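Local coordinates for ethylbenzene dehydrogenase alpha-subunit (Aromatoleum aromaticum, PDB 2IVF), which belongs to the molybdopterin oxidoreductase family and carries a molybdenum atom, an iron/sulfur cluster and the MGD and MD1 cofactors, at residues D172-S177 and K696-R701; T329-L334 and R399-G404; R769-G774 and V786-P791. One frame throughout, in Å; residues are numbered along the deposited sequence.

Overall arrangement
Three widely spaced contacts of this large cofactor-binding subunit illustrate how chemically distinct its internal joints can be. Contact 1 packs helix 163-181 against helix 687-704, bringing together residues more than 500 positions apart. Contact 2 falls within that long span: it joins the loop before strand 334-336 to the junction of strand 395-400 and helix 401-408, on the opposite side of the chain's centre, with about 60 Å between the two contact centres. Contact 3 follows both in sequence and pairs the loops flanking helix 777-781; its centre lies about 44 Å from that of contact 1 and about 36 Å from that of contact 2. The three do not touch, and each is a local packing site in a different part of the chain.

Contact 1 of 3, residues D172-S177 and K696-R701; sequences DSIIDS and KKVGER
The segments 172-177 and 696-701 are short pieces of two longer helices, 163-181 and 687-704; their axes cross at -62° and come within 9.4 Å of each other. The nearest alpha carbons are those of Asp172 and Arg701, so the backbones draw together at the polar margin of the contact. Apolar side chains fill the interior. Ile174 meets Val698 at about a right angle, its CD1 lying 4.0 Å from Val698 CG2, the branch set beside the backbone N. Ile175 directs its CD1 to the other helix's main chain, 3.6 Å from Val698 O, and also rests on Arg701, 3.8 Å from CD1 to CB. Behind this patch, Ile174 touches Val602 of strand 602-606, in the six-stranded mixed sheet, and Val698 touches Leu723 of helix 723-727.

Arg701 folds back rather than extending: bends at chi2 and chi3 bring its guanidinium to the Asp172 carboxylate. The carboxylate stands at the guanidinium edge, but the two planes are 77° apart. Of the resulting bonds, NH2 of Arg701 to OD2 of Asp172 is the straightest, at 3.2 Å and 154°; it uses the syn lone pair of OD2. The bonds from NE to either oxygen, and from NH2 to OD1, are weak. Arg705, four residues after Arg701, is the stronger partner of Asp172, through OD1, and also pairs with Asp176.

The contact thus joins a buried hydrocarbon seam to a partly exposed ionic border. With two arginines sharing one carboxylate, Asp172 is probably held in its charged form, and the twisted planes suggest a larger ionic share in its pairing with Arg701 than a coplanar pair would have.

Contact 2 of 3, residues T329-L334 and R399-G404; sequences TDLPLL and RTVFEG
Leu331 and Phe402 meet where a type I beta turn, Asp330 to Leu333, abuts the junction of strand 395-400 and helix 401-408, whose N-cap is Thr400. Two turn carbonyls take the first amides of the helix. Phe402 N donates to Leu331 O at 2.9 Å, in the carbonyl plane and on a lone pair, whereas Val401 N reaches Leu333 O at 3.0 Å almost head-on, with a C=O...N angle of 167°. The side chains close round these bonds: Leu331 spreads its two methyls, CD2 against Val401 CG1 at 3.9 Å and CD1 at the edge of the Phe402 ring. Val401 also presses CG2 against the main chain of the turn, 3.4 Å from Asp330 O.

At the other end Leu334 and Thr400 form an antiparallel non-hydrogen-bonded pair, part of the small sheet in which strand 334-336 flanks strand 395-400. Further out, the carboxylate of Asp330 accepts from the backbone N of Phe814 and Tyr815, tying the turn to a distant part of the chain. Thr329 OG1 accepts from Leu331 N, an ST turn leading into the beta turn. Thr400, whose hydroxyl also bonds to Leu382 O, caps the helix by accepting from the amide two residues beyond Val401, Glu403 N to Thr400 OG1 at 2.9 Å.

Contact 3 of 3, residues R769-G774 and V786-P791; sequences RFLSMG and VDVTKP. With GOL (glycerol), chain F; ACT (acetate ion), chain J.
Two loops on either side of helix 777-781 in the sequence come together here, one ending in an ST turn at Ser772 and the other shaped by an Asx turn at Asp787 within a type I beta turn. With the Phe770 side chain about 13 Å from the iron/sulfur cluster, this is loop packing rather than a cofactor site. Val786 of the second loop points into the first. Its CG2 lies 3.7 Å from Met773 CE, a methyl brought round by the bend at the methionine's chi2 (-57°), and also approaches the edge of the Phe770 ring. The other branch, CG1, faces Phe770 O. Val788 makes a second apolar contact, with the exposed Leu771, CG1 to CD2 at 3.6 Å.

A water links the loops by donating to both Leu771 O and Val786 O, each at 2.7 Å. This water and the apolar packing are the protein's own part of the contact. Glycerol, probably from the crystallisation liquor, marks a polar site: its O2 takes bonds from NE and NH2 of the extended Arg769, at the guanidinium edge, and donates to Val788 O. Asp242 and Tyr122 also bind it, and Arg769 NH2 has a further partner in Pro113 O. An acetate, likely of the same origin, accepts from Val786 N.

Within the second loop, Asp787 OD1 is gripped twice by one residue from the same face of its carboxylate: by Thr789 N at 2.9 Å and by Thr789 OG1 at 2.6 Å.

Contact 1 of 3, residues D172-S177 and K696-R701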
ATOM      1  N   ASP A 172       8.470 -38.271   1.304  1.00 21.61           N
ATOM      2  CA  ASP A 172       8.765 -39.288   0.302  1.00 21.81           C
ATOM      3  C   ASP A 172       9.368 -38.686  -0.962  1.00 21.81           C
ATOM      4  O   ASP A 172      10.265 -39.294  -1.558  1.00 23.09           O
ATOM      5  CB  ASP A 172       7.516 -40.069  -0.049  1.00 22.33           C
ATOM      6  CG  ASP A 172       7.269 -41.234   0.880  1.00 24.84           C
ATOM      7  OD1 ASP A 172       8.203 -41.752   1.543  1.00 23.47           O
ATOM      8  OD2 ASP A 172       6.101 -41.639   0.940  1.00 30.31           O
ATOM      9  N   SER A 173       8.865 -37.541  -1.412  1.00 20.90           N
ATOM     10  CA  SER A 173       9.416 -36.943  -2.640  1.00 21.95           C
ATOM     11  C   SER A 173      10.877 -36.461  -2.414  1.00 21.40           C
ATOM     12  O   SER A 173      11.745 -36.589  -3.297  1.00 19.12           O
ATOM     13  CB  SER A 173       8.539 -35.814  -3.142  1.00 22.00           C
ATOM     14  OG  SER A 173       8.756 -34.656  -2.348  1.00 27.37           O
ATOM     15  N   ILE A 174      11.148 -35.931  -1.216  1.00 21.41           N
ATOM     16  CA  ILE A 174      12.520 -35.552  -0.824  1.00 21.48           C
ATOM     17  C   ILE A 174      13.468 -36.761  -0.847  1.00 21.84           C
ATOM     18  O   ILE A 174      14.558 -36.736  -1.428  1.00 21.93           O
ATOM     19  CB  ILE A 174      12.526 -34.853   0.570  1.00 21.61           C
ATOM     20  CG1 ILE A 174      11.814 -33.502   0.496  1.00 21.14           C
ATOM     21  CG2 ILE A 174      13.936 -34.672   1.083  1.00 22.72           C
ATOM     22  CD1 ILE A 174      11.602 -32.837   1.885  1.00 19.05           C
ATOM     23  N   ILE A 175      13.032 -37.827  -0.196  1.00 21.41           N
ATOM     24  CA  ILE A 175      13.744 -39.079  -0.190  1.00 22.11           C
ATOM     25  C   ILE A 175      13.959 -39.600  -1.599  1.00 22.14           C
ATOM     26  O   ILE A 175      15.076 -39.941  -1.962  1.00 21.23           O
ATOM     27  CB  ILE A 175      12.994 -40.118   0.632  1.00 21.62           C
ATOM     28  CG1 ILE A 175      12.984 -39.692   2.106  1.00 21.69           C
ATOM     29  CG2 ILE A 175      13.653 -41.466   0.525  1.00 21.91           C
ATOM     30  CD1 ILE A 175      12.114 -40.521   2.995  1.00 22.17           C
ATOM     31  N   ASP A 176      12.902 -39.646  -2.399  1.00 22.92           N
ATOM     32  CA  ASP A 176      13.020 -40.173  -3.780  1.00 24.05           C
ATOM     33  C   ASP A 176      14.143 -39.436  -4.552  1.00 24.15           C
ATOM     34  O   ASP A 176      14.995 -40.022  -5.197  1.00 22.27           O
ATOM     35  CB  ASP A 176      11.697 -39.952  -4.523  1.00 24.76           C
ATOM     36  CG  ASP A 176      10.589 -40.903  -4.084  1.00 24.45           C
ATOM     37  OD1 ASP A 176      10.853 -41.915  -3.442  1.00 23.48           O
ATOM     38  OD2 ASP A 176       9.423 -40.598  -4.389  1.00 30.37           O
ATOM     39  N   SER A 177      14.147 -38.116  -4.445  1.00 24.94           N
ATOM     40  CA  SER A 177      15.105 -37.314  -5.225  1.00 25.46           C
ATOM     41  C   SER A 177      16.529 -37.420  -4.674  1.00 25.66           C
ATOM     42  O   SER A 177      17.507 -37.522  -5.427  1.00 25.97           O
ATOM     43  CB  SER A 177      14.637 -35.883  -5.284  1.00 25.79           C
ATOM     44  OG  SER A 177      15.610 -35.086  -5.938  1.00 28.45           O
ATOM     45  N   LYS A 696      10.750 -34.587  10.479  1.00 23.44           N
ATOM     46  CA  LYS A 696      10.500 -35.785  11.278  1.00 23.34           C
ATOM     47  C   LYS A 696      10.033 -36.884  10.341  1.00 22.88           C
ATOM     48  O   LYS A 696      10.551 -38.004  10.350  1.00 22.72           O
ATOM     49  CB  LYS A 696       9.426 -35.457  12.326  1.00 23.88           C
ATOM     50  CG  LYS A 696       9.082 -36.555  13.344  1.00 24.84           C
ATOM     51  CD  LYS A 696       7.898 -36.126  14.217  1.00 26.37           C
ATOM     52  CE  LYS A 696       7.382 -37.221  15.170  1.00 30.85           C
ATOM     53  NZ  LYS A 696       6.373 -38.197  14.542  1.00 35.44           N
ATOM     54  N   LYS A 697       9.088 -36.526   9.472  1.00 23.22           N
ATOM     55  CA  LYS A 697       8.546 -37.464   8.477  1.00 23.51           C
ATOM     56  C   LYS A 697       9.595 -37.965   7.519  1.00 23.13           C
ATOM     57  O   LYS A 697       9.573 -39.115   7.157  1.00 23.09           O
ATOM     58  CB  LYS A 697       7.423 -36.816   7.684  1.00 24.59           C
ATOM     59  CG  LYS A 697       6.152 -36.647   8.485  1.00 26.60           C
ATOM     60  CD  LYS A 697       5.426 -37.948   8.628  1.00 31.38           C
ATOM     61  CE  LYS A 697       4.274 -37.832   9.599  1.00 33.20           C
ATOM     62  NZ  LYS A 697       3.956 -39.146  10.219  1.00 35.39           N
ATOM     63  N   VAL A 698      10.518 -37.107   7.114  1.00 22.77           N
ATOM     64  CA  VAL A 698      11.633 -37.545   6.294  1.00 22.19           C
ATOM     65  C   VAL A 698      12.400 -38.666   7.003  1.00 22.65           C
ATOM     66  O   VAL A 698      12.663 -39.714   6.411  1.00 22.44           O
ATOM     67  CB  VAL A 698      12.551 -36.375   5.933  1.00 22.21           C
ATOM     68  CG1 VAL A 698      13.844 -36.838   5.422  1.00 19.23           C
ATOM     69  CG2 VAL A 698      11.859 -35.459   4.925  1.00 21.72           C
ATOM     70  N   GLY A 699      12.722 -38.441   8.272  1.00 22.50           N
ATOM     71  CA  GLY A 699      13.361 -39.445   9.093  1.00 22.66           C
ATOM     72  C   GLY A 699      12.531 -40.714   9.217  1.00 22.87           C
ATOM     73  O   GLY A 699      13.039 -41.808   8.998  1.00 21.42           O
ATOM     74  N   GLU A 700      11.255 -40.566   9.562  1.00 23.18           N
ATOM     75  CA  GLU A 700      10.367 -41.709   9.828  1.00 24.01           C
ATOM     76  C   GLU A 700      10.156 -42.521   8.536  1.00 23.68           C
ATOM     77  O   GLU A 700      10.266 -43.742   8.541  1.00 22.82           O
ATOM     78  CB  GLU A 700       9.016 -41.225  10.378  1.00 24.27           C
ATOM     79  CG  GLU A 700       9.064 -40.720  11.840  1.00 26.34           C
ATOM     80  CD  GLU A 700       7.731 -40.162  12.351  1.00 28.27           C
ATOM     81  OE1 GLU A 700       6.761 -40.086  11.562  1.00 33.91           O
ATOM     82  OE2 GLU A 700       7.662 -39.784  13.551  1.00 31.70           O
ATOM     83  N   ARG A 701       9.881 -41.809   7.440  1.00 23.79           N
ATOM     84  CA  ARG A 701       9.631 -42.429   6.141  1.00 23.73           C
ATOM     85  C   ARG A 701      10.898 -43.102   5.646  1.00 23.51           C
ATOM     86  O   ARG A 701      10.862 -44.243   5.149  1.00 23.28           O
ATOM     87  CB  ARG A 701       9.113 -41.400   5.126  1.00 23.50           C
ATOM     88  CG  ARG A 701       7.740 -40.738   5.504  1.00 25.29           C
ATOM     89  CD  ARG A 701       6.638 -41.775   5.589  1.00 27.68           C
ATOM     90  NE  ARG A 701       6.577 -42.417   4.286  1.00 26.27           N
ATOM     91  CZ  ARG A 701       6.431 -43.715   4.069  1.00 28.69           C
ATOM     92  NH1 ARG A 701       6.292 -44.591   5.062  1.00 28.74           N
ATOM     93  NH2 ARG A 701       6.447 -44.149   2.822  1.00 29.05           N
TER

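Contact 2 of 3, residues T329-L334 and R399-G404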
ATOM      1  N   THR A 329      38.168   9.232  -3.362  1.00 20.12           N
ATOM      2  CA  THR A 329      37.858   8.576  -4.624  1.00 20.16           C
ATOM      3  C   THR A 329      39.082   8.312  -5.473  1.00 19.34           C
ATOM      4  O   THR A 329      40.187   8.707  -5.132  1.00 18.47           O
ATOM      5  CB  THR A 329      36.897   9.411  -5.493  1.00 19.79           C
ATOM      6  OG1 THR A 329      37.657  10.446  -6.126  1.00 20.59           O
ATOM      7  CG2 THR A 329      35.743   9.999  -4.675  1.00 19.30           C
ATOM      8  N   ASP A 330      38.840   7.607  -6.579  1.00 19.15           N
ATOM      9  CA  ASP A 330      39.877   7.278  -7.520  1.00 20.22           C
ATOM     10  C   ASP A 330      40.090   8.403  -8.516  1.00 20.43           C
ATOM     11  O   ASP A 330      40.951   8.283  -9.369  1.00 19.50           O
ATOM     12  CB  ASP A 330      39.602   5.942  -8.220  1.00 20.08           C
ATOM     13  CG  ASP A 330      38.395   5.966  -9.141  1.00 21.26           C
ATOM     14  OD1 ASP A 330      37.509   6.843  -8.970  1.00 21.61           O
ATOM     15  OD2 ASP A 330      38.341   5.080 -10.045  1.00 18.03           O
ATOM     16  N   LEU A 331      39.343   9.505  -8.393  1.00 20.01           N
ATOM     17  CA  LEU A 331      39.471  10.584  -9.369  1.00 21.22           C
ATOM     18  C   LEU A 331      40.907  11.113  -9.532  1.00 21.26           C
ATOM     19  O   LEU A 331      41.304  11.468 -10.628  1.00 21.24           O
ATOM     20  CB  LEU A 331      38.462  11.731  -9.115  1.00 21.32           C
ATOM     21  CG  LEU A 331      36.958  11.436  -9.180  1.00 24.34           C
ATOM     22  CD1 LEU A 331      36.219  12.760  -9.408  1.00 27.31           C
ATOM     23  CD2 LEU A 331      36.578  10.420 -10.202  1.00 26.89           C
ATOM     24  N   PRO A 332      41.694  11.211  -8.442  1.00 21.93           N
ATOM     25  CA  PRO A 332      43.103  11.587  -8.659  1.00 20.80           C
ATOM     26  C   PRO A 332      44.079  10.450  -8.996  1.00 20.15           C
ATOM     27  O   PRO A 332      45.255  10.719  -9.142  1.00 20.41           O
ATOM     28  CB  PRO A 332      43.494  12.196  -7.311  1.00 21.38           C
ATOM     29  CG  PRO A 332      42.709  11.421  -6.355  1.00 20.99           C
ATOM     30  CD  PRO A 332      41.368  11.176  -6.997  1.00 21.74           C
ATOM     31  N   LEU A 333      43.629   9.202  -9.105  1.00 19.99           N
ATOM     32  CA  LEU A 333      44.583   8.123  -9.363  1.00 19.86           C
ATOM     33  C   LEU A 333      44.931   8.129 -10.836  1.00 20.18           C
ATOM     34  O   LEU A 333      44.080   8.431 -11.685  1.00 19.84           O
ATOM     35  CB  LEU A 333      44.051   6.758  -8.951  1.00 20.12           C
ATOM     36  CG  LEU A 333      43.857   6.553  -7.443  1.00 20.67           C
ATOM     37  CD1 LEU A 333      43.282   5.181  -7.156  1.00 19.17           C
ATOM     38  CD2 LEU A 333      45.176   6.727  -6.652  1.00 17.57           C
ATOM     39  N   LEU A 334      46.177   7.784 -11.115  1.00 20.04           N
ATOM     40  CA  LEU A 334      46.708   7.837 -12.466  1.00 21.10           C
ATOM     41  C   LEU A 334      46.438   6.570 -13.259  1.00 21.70           C
ATOM     42  O   LEU A 334      46.537   5.443 -12.751  1.00 22.38           O
ATOM     43  CB  LEU A 334      48.188   8.093 -12.419  1.00 21.01           C
ATOM     44  CG  LEU A 334      48.656   9.433 -11.855  1.00 22.20           C
ATOM     45  CD1 LEU A 334      50.209   9.374 -11.752  1.00 18.06           C
ATOM     46  CD2 LEU A 334      48.212  10.593 -12.754  1.00 23.33           C
ATOM     47  N   ARG A 399      47.256  10.045 -16.972  1.00 25.10           N
ATOM     48  CA  ARG A 399      46.386  11.103 -16.528  1.00 25.20           C
ATOM     49  C   ARG A 399      45.491  10.559 -15.448  1.00 23.60           C
ATOM     50  O   ARG A 399      45.310   9.364 -15.339  1.00 23.05           O
ATOM     51  CB  ARG A 399      45.575  11.664 -17.693  1.00 25.47           C
ATOM     52  CG  ARG A 399      44.441  10.779 -18.163  1.00 27.25           C
ATOM     53  CD  ARG A 399      43.736  11.375 -19.372  1.00 28.58           C
ATOM     54  NE  ARG A 399      42.689  10.491 -19.899  1.00 30.66           N
ATOM     55  CZ  ARG A 399      42.084  10.650 -21.080  1.00 33.22           C
ATOM     56  NH1 ARG A 399      42.377  11.666 -21.882  1.00 35.24           N
ATOM     57  NH2 ARG A 399      41.170   9.782 -21.466  1.00 36.00           N
ATOM     58  N   THR A 400      44.915  11.454 -14.670  1.00 22.52           N
ATOM     59  CA  THR A 400      44.035  11.067 -13.604  1.00 21.42           C
ATOM     60  C   THR A 400      42.717  10.583 -14.192  1.00 21.94           C
ATOM     61  O   THR A 400      42.355  10.961 -15.311  1.00 21.31           O
ATOM     62  CB  THR A 400      43.745  12.263 -12.675  1.00 21.54           C
ATOM     63  OG1 THR A 400      43.065  13.290 -13.397  1.00 19.32           O
ATOM     64  CG2 THR A 400      45.035  12.819 -12.080  1.00 20.03           C
ATOM     65  N   VAL A 401      41.997   9.759 -13.430  1.00 21.39           N
ATOM     66  CA  VAL A 401      40.671   9.394 -13.798  1.00 21.73           C
ATOM     67  C   VAL A 401      39.864  10.656 -14.060  1.00 22.83           C
ATOM     68  O   VAL A 401      39.131  10.727 -15.046  1.00 22.33           O
ATOM     69  CB  VAL A 401      39.977   8.589 -12.702  1.00 21.29           C
ATOM     70  CG1 VAL A 401      38.472   8.455 -13.007  1.00 18.99           C
ATOM     71  CG2 VAL A 401      40.674   7.214 -12.548  1.00 19.33           C
ATOM     72  N   PHE A 402      40.013  11.636 -13.171  1.00 22.89           N
ATOM     73  CA  PHE A 402      39.346  12.938 -13.311  1.00 23.74           C
ATOM     74  C   PHE A 402      39.541  13.584 -14.691  1.00 23.97           C
ATOM     75  O   PHE A 402      38.582  14.141 -15.261  1.00 23.27           O
ATOM     76  CB  PHE A 402      39.841  13.909 -12.231  1.00 23.60           C
ATOM     77  CG  PHE A 402      39.074  15.204 -12.184  1.00 24.06           C
ATOM     78  CD1 PHE A 402      37.915  15.299 -11.443  1.00 25.70           C
ATOM     79  CD2 PHE A 402      39.515  16.319 -12.889  1.00 26.09           C
ATOM     80  CE1 PHE A 402      37.202  16.488 -11.372  1.00 26.47           C
ATOM     81  CE2 PHE A 402      38.794  17.516 -12.820  1.00 25.82           C
ATOM     82  CZ  PHE A 402      37.658  17.591 -12.064  1.00 25.61           C
ATOM     83  N   GLU A 403      40.776  13.548 -15.180  1.00 24.74           N
ATOM     84  CA  GLU A 403      41.107  14.116 -16.494  1.00 24.57           C
ATOM     85  C   GLU A 403      40.400  13.336 -17.607  1.00 24.50           C
ATOM     86  O   GLU A 403      39.893  13.940 -18.561  1.00 25.40           O
ATOM     87  CB  GLU A 403      42.617  14.166 -16.705  1.00 25.07           C
ATOM     88  CG  GLU A 403      43.033  14.798 -18.034  1.00 27.55           C
ATOM     89  CD  GLU A 403      42.850  16.317 -18.127  1.00 32.85           C
ATOM     90  OE1 GLU A 403      42.647  17.013 -17.109  1.00 33.17           O
ATOM     91  OE2 GLU A 403      42.934  16.818 -19.270  1.00 38.79           O
ATOM     92  N   GLY A 404      40.315  12.013 -17.475  1.00 23.92           N
ATOM     93  CA  GLY A 404      39.514  11.211 -18.392  1.00 24.00           C
ATOM     94  C   GLY A 404      38.043  11.592 -18.292  1.00 24.26           C
ATOM     95  O   GLY A 404      37.342  11.758 -19.284  1.00 23.58           O
TER

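Contact 3 of 3, residues R769-G774 and V786-P791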
ATOM      1  N   ARG A 769      14.336   0.090  19.862  1.00 23.36           N
ATOM      2  CA  ARG A 769      15.397   0.499  18.927  1.00 22.87           C
ATOM      3  C   ARG A 769      16.561  -0.461  18.965  1.00 22.23           C
ATOM      4  O   ARG A 769      17.003  -0.886  20.017  1.00 22.73           O
ATOM      5  CB  ARG A 769      15.888   1.914  19.266  1.00 22.28           C
ATOM      6  CG  ARG A 769      15.057   2.978  18.623  1.00 25.03           C
ATOM      7  CD  ARG A 769      15.313   4.236  19.273  1.00 27.36           C
ATOM      8  NE  ARG A 769      15.080   5.381  18.417  1.00 26.54           N
ATOM      9  CZ  ARG A 769      13.977   6.123  18.379  1.00 25.25           C
ATOM     10  NH1 ARG A 769      12.892   5.753  19.013  1.00 24.92           N
ATOM     11  NH2 ARG A 769      13.977   7.218  17.636  1.00 23.77           N
ATOM     12  N   PHE A 770      17.082  -0.811  17.812  1.00 21.77           N
ATOM     13  CA  PHE A 770      18.278  -1.624  17.802  1.00 22.89           C
ATOM     14  C   PHE A 770      19.513  -0.805  18.112  1.00 21.97           C
ATOM     15  O   PHE A 770      19.566   0.423  17.859  1.00 23.54           O
ATOM     16  CB  PHE A 770      18.389  -2.467  16.529  1.00 22.57           C
ATOM     17  CG  PHE A 770      18.443  -1.712  15.218  1.00 24.79           C
ATOM     18  CD1 PHE A 770      19.615  -1.051  14.807  1.00 24.96           C
ATOM     19  CD2 PHE A 770      17.418  -1.862  14.299  1.00 22.94           C
ATOM     20  CE1 PHE A 770      19.682  -0.444  13.526  1.00 25.94           C
ATOM     21  CE2 PHE A 770      17.502  -1.296  13.038  1.00 25.73           C
ATOM     22  CZ  PHE A 770      18.631  -0.598  12.650  1.00 26.00           C
ATOM     23  N   LEU A 771      20.480  -1.441  18.728  1.00 22.87           N
ATOM     24  CA  LEU A 771      21.634  -0.712  19.220  1.00 23.36           C
ATOM     25  C   LEU A 771      22.885  -0.909  18.357  1.00 23.57           C
ATOM     26  O   LEU A 771      23.940  -0.331  18.616  1.00 23.58           O
ATOM     27  CB  LEU A 771      21.927  -1.127  20.646  1.00 24.05           C
ATOM     28  CG  LEU A 771      20.763  -0.910  21.617  1.00 25.52           C
ATOM     29  CD1 LEU A 771      21.185  -1.388  22.983  1.00 27.52           C
ATOM     30  CD2 LEU A 771      20.399   0.580  21.640  1.00 28.50           C
ATOM     31  N   SER A 772      22.770  -1.750  17.362  1.00 23.41           N
ATOM     32  CA  SER A 772      23.884  -1.980  16.437  1.00 24.73           C
ATOM     33  C   SER A 772      23.383  -2.743  15.219  1.00 24.71           C
ATOM     34  O   SER A 772      22.239  -3.201  15.200  1.00 23.63           O
ATOM     35  CB  SER A 772      24.999  -2.774  17.095  1.00 25.80           C
ATOM     36  OG  SER A 772      24.725  -4.134  17.062  1.00 27.90           O
ATOM     37  N   MET A 773      24.251  -2.854  14.206  1.00 23.66           N
ATOM     38  CA  MET A 773      23.950  -3.589  13.007  1.00 24.87           C
ATOM     39  C   MET A 773      24.327  -5.081  13.129  1.00 25.01           C
ATOM     40  O   MET A 773      24.311  -5.801  12.118  1.00 26.57           O
ATOM     41  CB  MET A 773      24.715  -2.968  11.801  1.00 24.80           C
ATOM     42  CG  MET A 773      24.300  -1.571  11.366  1.00 25.56           C
ATOM     43  SD  MET A 773      22.597  -1.460  10.947  1.00 28.69           S
ATOM     44  CE  MET A 773      22.399   0.316  10.923  1.00 28.44           C
ATOM     45  N   GLY A 774      24.652  -5.537  14.329  1.00 25.08           N
ATOM     46  CA  GLY A 774      24.974  -6.940  14.567  1.00 24.07           C
ATOM     47  C   GLY A 774      26.360  -7.255  14.062  1.00 24.11           C
ATOM     48  O   GLY A 774      27.219  -6.395  14.058  1.00 23.18           O
ATOM     49  N   VAL A 786      25.883   2.748  15.413  1.00 23.06           N
ATOM     50  CA  VAL A 786      24.523   3.198  15.710  1.00 22.17           C
ATOM     51  C   VAL A 786      24.547   3.943  17.039  1.00 22.51           C
ATOM     52  O   VAL A 786      25.117   3.459  18.001  1.00 23.14           O
ATOM     53  CB  VAL A 786      23.535   2.019  15.775  1.00 24.06           C
ATOM     54  CG1 VAL A 786      22.186   2.511  16.253  1.00 22.29           C
ATOM     55  CG2 VAL A 786      23.444   1.227  14.393  1.00 21.49           C
ATOM     56  N   ASP A 787      23.976   5.149  17.057  1.00 22.03           N
ATOM     57  CA  ASP A 787      23.845   5.976  18.241  1.00 21.77           C
ATOM     58  C   ASP A 787      22.356   6.376  18.256  1.00 21.23           C
ATOM     59  O   ASP A 787      21.881   7.139  17.422  1.00 20.50           O
ATOM     60  CB  ASP A 787      24.730   7.201  18.154  1.00 22.60           C
ATOM     61  CG  ASP A 787      24.520   8.159  19.308  1.00 22.85           C
ATOM     62  OD1 ASP A 787      23.523   8.021  20.075  1.00 21.49           O
ATOM     63  OD2 ASP A 787      25.337   9.069  19.463  1.00 26.98           O
ATOM     64  N   VAL A 788      21.613   5.793  19.162  1.00 21.38           N
ATOM     65  CA  VAL A 788      20.165   5.950  19.125  1.00 21.56           C
ATOM     66  C   VAL A 788      19.737   7.369  19.381  1.00 20.66           C
ATOM     67  O   VAL A 788      18.583   7.694  19.182  1.00 20.40           O
ATOM     68  CB  VAL A 788      19.469   4.993  20.151  1.00 21.97           C
ATOM     69  CG1 VAL A 788      19.718   3.533  19.736  1.00 25.16           C
ATOM     70  CG2 VAL A 788      19.899   5.280  21.604  1.00 22.72           C
ATOM     71  N   THR A 789      20.654   8.231  19.822  1.00 19.99           N
ATOM     72  CA  THR A 789      20.318   9.637  20.068  1.00 20.75           C
ATOM     73  C   THR A 789      20.388  10.496  18.826  1.00 22.16           C
ATOM     74  O   THR A 789      20.140  11.666  18.899  1.00 21.94           O
ATOM     75  CB  THR A 789      21.244  10.281  21.106  1.00 21.59           C
ATOM     76  OG1 THR A 789      22.574  10.389  20.570  1.00 18.79           O
ATOM     77  CG2 THR A 789      21.254   9.524  22.426  1.00 21.04           C
ATOM     78  N   LYS A 790      20.789   9.937  17.680  1.00 22.06           N
ATOM     79  CA  LYS A 790      20.825  10.701  16.428  1.00 22.67           C
ATOM     80  C   LYS A 790      20.474   9.853  15.241  1.00 22.03           C
ATOM     81  O   LYS A 790      20.596   8.612  15.315  1.00 21.35           O
ATOM     82  CB  LYS A 790      22.232  11.237  16.200  1.00 23.47           C
ATOM     83  CG  LYS A 790      23.276  10.166  16.118  1.00 26.28           C
ATOM     84  CD  LYS A 790      24.737  10.713  16.038  1.00 28.85           C
ATOM     85  CE  LYS A 790      24.989  11.709  17.092  1.00 30.04           C
ATOM     86  NZ  LYS A 790      26.427  11.755  17.477  1.00 31.64           N
ATOM     87  N   PRO A 791      20.056  10.491  14.126  1.00 21.87           N
ATOM     88  CA  PRO A 791      19.759   9.736  12.945  1.00 22.03           C
ATOM     89  C   PRO A 791      20.940   8.886  12.446  1.00 21.65           C
ATOM     90  O   PRO A 791      22.119   9.248  12.594  1.00 23.14           O
ATOM     91  CB  PRO A 791      19.350  10.800  11.919  1.00 22.46           C
ATOM     92  CG  PRO A 791      18.872  11.942  12.710  1.00 21.30           C
ATOM     93  CD  PRO A 791      19.755  11.929  13.934  1.00 21.09           C
TER
HETATM   94  C1  GOL F1979      17.313   7.458  14.792  1.00 20.59           C
HETATM   95  O1  GOL F1979      15.959   7.865  14.785  1.00 17.56           O
HETATM   96  C2  GOL F1979      17.719   6.688  16.040  1.00 21.10           C
HETATM   97  O2  GOL F1979      16.969   7.030  17.174  1.00 16.69           O
HETATM   98  C3  GOL F1979      17.506   5.214  15.885  1.00 24.97           C
HETATM   99  O3  GOL F1979      17.793   4.562  17.097  1.00 23.03           O
HETATM  100  C   ACT J1983      27.532   0.087  17.496  1.00 37.84           C
HETATM  101  O   ACT J1983      26.893   0.398  16.449  1.00 34.76           O
HETATM  102  OXT ACT J1983      26.862  -0.125  18.556  1.00 38.55           O
HETATM  103  CH3 ACT J1983      29.032  -0.049  17.495  1.00 38.04           C
HETATM  104  O   HOH W   1      24.116   1.982  19.994  1.00 28.54           O